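Alr4995 protein (Nostoc sp., PDB 6LRF) is a bifunctional arginine dihydrolase and ornithine cyclodeaminase, probably converting arginine to ornithine and ornithine on to proline. Local coordinates at residues Ala70-Val75 / Leu265-Thr270; Asn79-Arg84 / Leu115-Ala120. One frame throughout, in Å; residues are numbered along the deposited sequence.

Interaction 1: residues Ala70-Val75 / Leu265-Thr270; sequences ANAGLV and LTLRVT
Val75 rests against the carbonyl oxygen of Val269, with CG1 3.7 Å from Val269 O. This methyl is only a van der Waals neighbour; the polar bond to the oxygen comes from the hydroxyl of Tyr106. Val75 has CG1 anti to the backbone N (chi1 170°), which sets this methyl beside the carbonyl. Its other methyl, CG2, lies 4.4 Å from CG1 of Val269.

Leu267 fills the middle of the contact. Its side chain points at residues 70-75 and its two methyls part there. CD1 sits 3.6 Å from Gly73 O and also faces Ala70 O. CD2 touches Ala72, 4.0 Å from its CB. Phe101 of helix 93-103 packs on Ala72, Val75 and Leu267, and Ala120 packs on Leu267 as well.

At the other end Ala70 presses on the backbone of Thr266. CB of Ala70 is 3.4 Å from Thr266 O. Ala70 N is also close to that oxygen, but the angle is too poor for a bond.

Arg268 leads its side chain away from residues 70-75. Its NE donates to Thr270 O at 2.9 Å in a nearly straight bond (172°). The oxygen lies in the guanidinium plane, while the donor is tilted 30° from the carbonyl plane. The bond fixes the direction of the arginine side chain.

Leu267 pairs with Leu8 of strand 6-9, while Leu74 pairs with Val81 of strand 79-82. The contact thus brings edge strands of two small three-stranded mixed sheets together through their side chains, consistent with neighbouring blades of the GME-family alpha/beta propeller.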
ATOM      1  N   ALA B  70      -0.013  36.314 -38.313  1.00 26.45           N
ATOM      2  CA  ALA B  70      -1.273  35.732 -37.832  1.00 23.30           C
ATOM      3  C   ALA B  70      -1.767  36.490 -36.602  1.00 23.07           C
ATOM      4  O   ALA B  70      -2.978  36.700 -36.418  1.00 25.64           O
ATOM      5  CB  ALA B  70      -1.111  34.235 -37.510  1.00 26.19           C
ATOM      6  N   ASN B  71      -0.824  36.942 -35.782  1.00 23.05           N
ATOM      7  CA  ASN B  71      -1.161  37.633 -34.543  1.00 22.13           C
ATOM      8  C   ASN B  71      -1.288  39.140 -34.682  1.00 21.52           C
ATOM      9  O   ASN B  71      -1.468  39.817 -33.697  1.00 24.54           O
ATOM     10  CB  ASN B  71      -0.120  37.325 -33.463  1.00 27.09           C
ATOM     11  CG  ASN B  71       0.133  35.835 -33.311  1.00 27.61           C
ATOM     12  OD1 ASN B  71       1.256  35.364 -33.491  1.00 27.63           O
ATOM     13  ND2 ASN B  71      -0.921  35.082 -33.004  1.00 23.62           N
ATOM     14  N   ALA B  72      -1.180  39.673 -35.888  1.00 20.68           N
ATOM     15  CA  ALA B  72      -1.315  41.120 -36.056  1.00 24.00           C
ATOM     16  C   ALA B  72      -2.684  41.598 -35.580  1.00 18.09           C
ATOM     17  O   ALA B  72      -2.817  42.645 -34.952  1.00 19.32           O
ATOM     18  CB  ALA B  72      -1.091  41.517 -37.531  1.00 21.40           C
ATOM     19  N   GLY B  73      -3.704  40.809 -35.891  1.00 18.15           N
ATOM     20  CA  GLY B  73      -5.059  41.130 -35.515  1.00 17.77           C
ATOM     21  C   GLY B  73      -5.995  40.199 -36.264  1.00 20.01           C
ATOM     22  O   GLY B  73      -5.560  39.249 -36.904  1.00 19.73           O
ATOM     23  N   LEU B  74      -7.282  40.493 -36.200  1.00 16.51           N
ATOM     24  CA  LEU B  74      -8.296  39.625 -36.771  1.00 22.18           C
ATOM     25  C   LEU B  74      -9.088  40.403 -37.799  1.00 24.05           C
ATOM     26  O   LEU B  74      -9.642  41.455 -37.486  1.00 25.61           O
ATOM     27  CB  LEU B  74      -9.221  39.101 -35.667  1.00 18.91           C
ATOM     28  CG  LEU B  74     -10.496  38.432 -36.179  1.00 25.13           C
ATOM     29  CD1 LEU B  74     -10.153  37.166 -36.920  1.00 26.87           C
ATOM     30  CD2 LEU B  74     -11.409  38.148 -35.018  1.00 30.72           C
ATOM     31  N   VAL B  75      -9.160  39.886 -39.016  1.00 25.06           N
ATOM     32  CA  VAL B  75      -9.763  40.626 -40.112  1.00 22.04           C
ATOM     33  C   VAL B  75     -11.095  40.019 -40.553  1.00 22.93           C
ATOM     34  O   VAL B  75     -11.186  38.817 -40.787  1.00 23.75           O
ATOM     35  CB  VAL B  75      -8.804  40.672 -41.326  1.00 24.11           C
ATOM     36  CG1 VAL B  75      -9.520  41.232 -42.560  1.00 26.27           C
ATOM     37  CG2 VAL B  75      -7.563  41.485 -40.989  1.00 24.44           C
ATOM     38  N   LEU B 265       2.735  32.371 -39.866  1.00 31.19           N
ATOM     39  CA  LEU B 265       3.542  33.284 -40.669  1.00 33.50           C
ATOM     40  C   LEU B 265       2.704  34.097 -41.670  1.00 33.31           C
ATOM     41  O   LEU B 265       3.239  34.949 -42.383  1.00 33.64           O
ATOM     42  CB  LEU B 265       4.629  32.487 -41.403  1.00 31.87           C
ATOM     43  CG  LEU B 265       5.761  31.998 -40.488  1.00 31.76           C
ATOM     44  CD1 LEU B 265       6.669  30.990 -41.203  1.00 34.22           C
ATOM     45  CD2 LEU B 265       6.561  33.182 -39.954  1.00 28.67           C
ATOM     46  N   THR B 266       1.397  33.837 -41.697  1.00 29.57           N
ATOM     47  CA  THR B 266       0.480  34.441 -42.660  1.00 30.00           C
ATOM     48  C   THR B 266      -0.763  35.025 -41.984  1.00 30.60           C
ATOM     49  O   THR B 266      -1.200  34.553 -40.934  1.00 26.88           O
ATOM     50  CB  THR B 266      -0.019  33.416 -43.730  1.00 27.89           C
ATOM     51  OG1 THR B 266      -0.946  32.493 -43.128  1.00 36.99           O
ATOM     52  CG2 THR B 266       1.137  32.645 -44.367  1.00 31.78           C
ATOM     53  N   LEU B 267      -1.347  36.038 -42.612  1.00 30.16           N
ATOM     54  CA  LEU B 267      -2.651  36.539 -42.211  1.00 23.67           C
ATOM     55  C   LEU B 267      -3.485  36.772 -43.469  1.00 29.34           C
ATOM     56  O   LEU B 267      -3.080  37.529 -44.355  1.00 25.52           O
ATOM     57  CB  LEU B 267      -2.503  37.821 -41.397  1.00 22.57           C
ATOM     58  CG  LEU B 267      -3.789  38.517 -40.958  1.00 21.52           C
ATOM     59  CD1 LEU B 267      -4.603  37.640 -40.019  1.00 24.64           C
ATOM     60  CD2 LEU B 267      -3.458  39.836 -40.307  1.00 25.25           C
ATOM     61  N   ARG B 268      -4.627  36.104 -43.571  1.00 21.33           N
ATOM     62  CA  ARG B 268      -5.521  36.337 -44.699  1.00 28.09           C
ATOM     63  C   ARG B 268      -6.268  37.660 -44.507  1.00 29.25           C
ATOM     64  O   ARG B 268      -7.040  37.813 -43.562  1.00 27.02           O
ATOM     65  CB  ARG B 268      -6.505  35.177 -44.854  1.00 26.76           C
ATOM     66  CG  ARG B 268      -7.563  35.395 -45.923  1.00 28.09           C
ATOM     67  CD  ARG B 268      -8.131  34.075 -46.431  1.00 31.16           C
ATOM     68  NE  ARG B 268      -9.214  34.292 -47.394  1.00 35.48           N
ATOM     69  CZ  ARG B 268      -9.618  33.381 -48.274  1.00 35.06           C
ATOM     70  NH1 ARG B 268      -9.025  32.196 -48.314  1.00 35.50           N
ATOM     71  NH2 ARG B 268     -10.602  33.659 -49.120  1.00 35.10           N
ATOM     72  N   VAL B 269      -6.027  38.628 -45.385  1.00 21.52           N
ATOM     73  CA  VAL B 269      -6.627  39.943 -45.184  1.00 24.65           C
ATOM     74  C   VAL B 269      -7.837  40.152 -46.114  1.00 30.20           C
ATOM     75  O   VAL B 269      -8.494  41.199 -46.078  1.00 30.61           O
ATOM     76  CB  VAL B 269      -5.588  41.051 -45.384  1.00 24.32           C
ATOM     77  CG1 VAL B 269      -4.640  41.072 -44.216  1.00 22.99           C
ATOM     78  CG2 VAL B 269      -4.815  40.823 -46.691  1.00 27.06           C
ATOM     79  N   THR B 270      -8.124  39.128 -46.916  1.00 29.17           N
ATOM     80  CA  THR B 270      -9.311  39.065 -47.778  1.00 31.79           C
ATOM     81  C   THR B 270     -10.345  38.102 -47.212  1.00 30.23           C
ATOM     82  O   THR B 270     -10.358  36.918 -47.552  1.00 33.59           O
ATOM     83  CB  THR B 270      -8.945  38.609 -49.219  1.00 33.28           C
ATOM     84  OG1 THR B 270      -8.093  39.586 -49.813  1.00 36.52           O
ATOM     85  CG2 THR B 270     -10.192  38.457 -50.092  1.00 34.20           C
TER

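Interaction 2: residues Asn79-Arg84 / Leu115-Ala120; sequences NVVLSR and LPFEGA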
ATOM      1  N   ASN B  79     -13.196  45.458 -41.562  1.00 24.30           N
ATOM      2  CA  ASN B  79     -12.913  45.655 -40.134  1.00 24.24           C
ATOM      3  C   ASN B  79     -11.748  44.809 -39.618  1.00 25.85           C
ATOM      4  O   ASN B  79     -11.600  43.657 -40.015  1.00 21.95           O
ATOM      5  CB  ASN B  79     -14.154  45.334 -39.305  1.00 19.68           C
ATOM      6  CG  ASN B  79     -15.286  46.286 -39.577  1.00 31.58           C
ATOM      7  OD1 ASN B  79     -15.104  47.506 -39.534  1.00 30.95           O
ATOM      8  ND2 ASN B  79     -16.459  45.738 -39.895  1.00 26.60           N
ATOM      9  N   VAL B  80     -10.936  45.373 -38.726  1.00 20.37           N
ATOM     10  CA  VAL B  80      -9.923  44.578 -38.043  1.00 20.33           C
ATOM     11  C   VAL B  80      -9.997  44.861 -36.544  1.00 23.96           C
ATOM     12  O   VAL B  80     -10.180  46.004 -36.136  1.00 21.03           O
ATOM     13  CB  VAL B  80      -8.479  44.845 -38.600  1.00 23.73           C
ATOM     14  CG1 VAL B  80      -8.248  46.300 -38.814  1.00 28.22           C
ATOM     15  CG2 VAL B  80      -7.402  44.299 -37.654  1.00 23.23           C
ATOM     16  N   VAL B  81      -9.928  43.809 -35.726  1.00 19.26           N
ATOM     17  CA  VAL B  81      -9.665  43.991 -34.301  1.00 14.97           C
ATOM     18  C   VAL B  81      -8.164  43.791 -34.147  1.00 21.39           C
ATOM     19  O   VAL B  81      -7.635  42.730 -34.471  1.00 20.37           O
ATOM     20  CB  VAL B  81     -10.436  43.012 -33.390  1.00 21.08           C
ATOM     21  CG1 VAL B  81     -10.148  43.329 -31.902  1.00 17.22           C
ATOM     22  CG2 VAL B  81     -11.940  43.090 -33.668  1.00 18.54           C
ATOM     23  N   LEU B  82      -7.482  44.846 -33.714  1.00 19.70           N
ATOM     24  CA  LEU B  82      -6.048  44.822 -33.487  1.00 23.45           C
ATOM     25  C   LEU B  82      -5.694  43.901 -32.322  1.00 21.88           C
ATOM     26  O   LEU B  82      -6.358  43.921 -31.298  1.00 21.07           O
ATOM     27  CB  LEU B  82      -5.557  46.243 -33.196  1.00 23.94           C
ATOM     28  CG  LEU B  82      -4.057  46.514 -33.184  1.00 29.77           C
ATOM     29  CD1 LEU B  82      -3.483  46.400 -34.585  1.00 31.06           C
ATOM     30  CD2 LEU B  82      -3.799  47.911 -32.605  1.00 31.33           C
ATOM     31  N   SER B  83      -4.645  43.108 -32.465  1.00 24.05           N
ATOM     32  CA  SER B  83      -4.160  42.355 -31.320  1.00 20.90           C
ATOM     33  C   SER B  83      -3.655  43.260 -30.209  1.00 25.80           C
ATOM     34  O   SER B  83      -3.017  44.293 -30.460  1.00 25.32           O
ATOM     35  CB  SER B  83      -3.053  41.394 -31.732  1.00 21.47           C
ATOM     36  OG  SER B  83      -3.600  40.308 -32.467  1.00 22.69           O
ATOM     37  N   ARG B  84      -3.978  42.871 -28.979  1.00 20.91           N
ATOM     38  CA  ARG B  84      -3.309  43.390 -27.801  1.00 24.31           C
ATOM     39  C   ARG B  84      -2.537  42.222 -27.158  1.00 26.72           C
ATOM     40  O   ARG B  84      -3.147  41.294 -26.612  1.00 22.17           O
ATOM     41  CB  ARG B  84      -4.314  44.010 -26.826  1.00 20.86           C
ATOM     42  CG  ARG B  84      -3.699  44.548 -25.519  1.00 28.05           C
ATOM     43  CD  ARG B  84      -2.490  45.447 -25.769  1.00 36.78           C
ATOM     44  NE  ARG B  84      -1.937  46.004 -24.530  1.00 48.97           N
ATOM     45  CZ  ARG B  84      -0.852  46.778 -24.467  1.00 45.38           C
ATOM     46  NH1 ARG B  84      -0.427  47.239 -23.295  1.00 41.63           N
ATOM     47  NH2 ARG B  84      -0.188  47.093 -25.576  1.00 45.19           N
ATOM     48  N   LEU B 115      -6.693  43.979 -21.748  1.00 41.28           N
ATOM     49  CA  LEU B 115      -7.546  42.902 -22.230  1.00 35.56           C
ATOM     50  C   LEU B 115      -6.904  42.239 -23.439  1.00 31.18           C
ATOM     51  O   LEU B 115      -7.209  42.585 -24.579  1.00 32.03           O
ATOM     52  CB  LEU B 115      -8.926  43.440 -22.577  1.00 30.71           C
ATOM     53  CG  LEU B 115     -10.043  42.425 -22.761  1.00 29.44           C
ATOM     54  CD1 LEU B 115     -10.089  41.545 -21.531  1.00 32.96           C
ATOM     55  CD2 LEU B 115     -11.367  43.169 -22.934  1.00 27.07           C
ATOM     56  N   PRO B 116      -5.997  41.293 -23.192  1.00 27.19           N
ATOM     57  CA  PRO B 116      -5.230  40.694 -24.289  1.00 25.44           C
ATOM     58  C   PRO B 116      -6.066  39.885 -25.285  1.00 27.28           C
ATOM     59  O   PRO B 116      -7.063  39.244 -24.938  1.00 25.24           O
ATOM     60  CB  PRO B 116      -4.212  39.790 -23.564  1.00 27.85           C
ATOM     61  CG  PRO B 116      -4.664  39.710 -22.150  1.00 31.20           C
ATOM     62  CD  PRO B 116      -5.449  40.945 -21.869  1.00 33.26           C
ATOM     63  N   PHE B 117      -5.637  39.948 -26.539  1.00 23.20           N
ATOM     64  CA  PHE B 117      -6.268  39.228 -27.642  1.00 24.50           C
ATOM     65  C   PHE B 117      -5.254  39.131 -28.752  1.00 23.91           C
ATOM     66  O   PHE B 117      -4.681  40.149 -29.137  1.00 23.39           O
ATOM     67  CB  PHE B 117      -7.512  39.945 -28.134  1.00 22.07           C
ATOM     68  CG  PHE B 117      -8.002  39.454 -29.461  1.00 22.47           C
ATOM     69  CD1 PHE B 117      -8.663  38.243 -29.561  1.00 19.39           C
ATOM     70  CD2 PHE B 117      -7.799  40.207 -30.613  1.00 23.67           C
ATOM     71  CE1 PHE B 117      -9.121  37.786 -30.782  1.00 21.08           C
ATOM     72  CE2 PHE B 117      -8.250  39.757 -31.844  1.00 22.43           C
ATOM     73  CZ  PHE B 117      -8.917  38.542 -31.930  1.00 24.51           C
ATOM     74  N   GLU B 118      -5.005  37.939 -29.281  1.00 21.83           N
ATOM     75  CA  GLU B 118      -3.863  37.818 -30.184  1.00 21.17           C
ATOM     76  C   GLU B 118      -4.220  37.439 -31.619  1.00 18.66           C
ATOM     77  O   GLU B 118      -3.505  36.683 -32.283  1.00 21.70           O
ATOM     78  CB  GLU B 118      -2.846  36.850 -29.577  1.00 21.65           C
ATOM     79  CG  GLU B 118      -2.305  37.451 -28.264  1.00 25.26           C
ATOM     80  CD  GLU B 118      -1.001  36.835 -27.775  1.00 26.61           C
ATOM     81  OE1 GLU B 118      -0.587  35.781 -28.305  1.00 30.02           O
ATOM     82  OE2 GLU B 118      -0.396  37.417 -26.846  1.00 29.87           O
ATOM     83  N   GLY B 119      -5.318  38.013 -32.105  1.00 22.91           N
ATOM     84  CA  GLY B 119      -5.583  38.056 -33.536  1.00 23.16           C
ATOM     85  C   GLY B 119      -6.091  36.771 -34.146  1.00 26.43           C
ATOM     86  O   GLY B 119      -6.740  35.959 -33.475  1.00 21.82           O
ATOM     87  N   ALA B 120      -5.800  36.578 -35.427  1.00 23.24           N
ATOM     88  CA  ALA B 120      -6.304  35.398 -36.114  1.00 23.72           C
ATOM     89  C   ALA B 120      -5.590  34.152 -35.602  1.00 24.53           C
ATOM     90  O   ALA B 120      -6.036  33.031 -35.836  1.00 24.57           O
ATOM     91  CB  ALA B 120      -6.144  35.541 -37.636  1.00 22.57           C
TER
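Arg84 runs past the carbonyl of Leu115 and then turns away. Its CB lies 3.9 Å from Leu115 O, and CG stays beside the same oxygen. CG is anti to the backbone N (chi1 178°), and the chain then bends at chi2 (49°), leading away from residues 115-120. Beyond the bend NE donates to Lys113 O, and at the tip NH2 pairs with the carboxylate of Glu94, outside the two segments.

The backbones of Arg84 and Phe117 form a single antiparallel bridge, a hydrogen-bonded pair. Phe117 N donates to Arg84 O at 2.8 Å, in the carbonyl plane and on a lone pair. The return bond from Arg84 N to Phe117 O is weak, with an N-H...O angle of 130°. The bridge ties the segment just past strand 79-82 to the loop before strand 123-125, in a region consistent with the alpha/beta propeller of the GME family.

The ring of Phe117 reaches back along the strand. CE2 meets CG1 of Val81 at 4.0 Å, the two side chains crossing at about a right angle. Val81 O and Leu82 O lie at the ring edge, and Gly119 N sits over one face, toward the rim. Leu148 and Leu111 also touch the Phe117 side chain. With an alanine in place of Phe117, a gap is likely to open beside Val81 and Leu148.

Ser83 OG is hydrogen-bonded to Asn71 O. It lies 2.9 Å from Gly119 N, at too poor an angle for a bond. A CB on Gly119 would clash with this hydroxyl, and the residue's positive phi also favours glycine. Glu118 points away from residues 79-84; its OE1 is hydrogen-bonded to His168 and forms a salt bridge with Arg139, and OE2 accepts from Leu86 N. In the second subunit, Arg325 packs on Leu115 and Gln326 on Pro116.

The centres of the two interactions lie about 10 Å apart, both in the GME-family part of the chain. In sequence the order is 70-75, 79-84, 115-120, 265-270, so interaction 2 is nested inside the loop closed by interaction 1. Strands 73-76 and 79-82 are consecutive antiparallel neighbours in one sheet and carry the first segment of each contact. They join directly: Leu74 N lies 2.8 Å from Val81 O, a probable hydrogen bond. Ala120 packs its CB on CD1 of Leu267, linking the two other segments. Phe101 of helix 93-103 touches both contacts. Together they make one buried block that brings residues 265-270 back beside residues 70-84, far apart in the sequence.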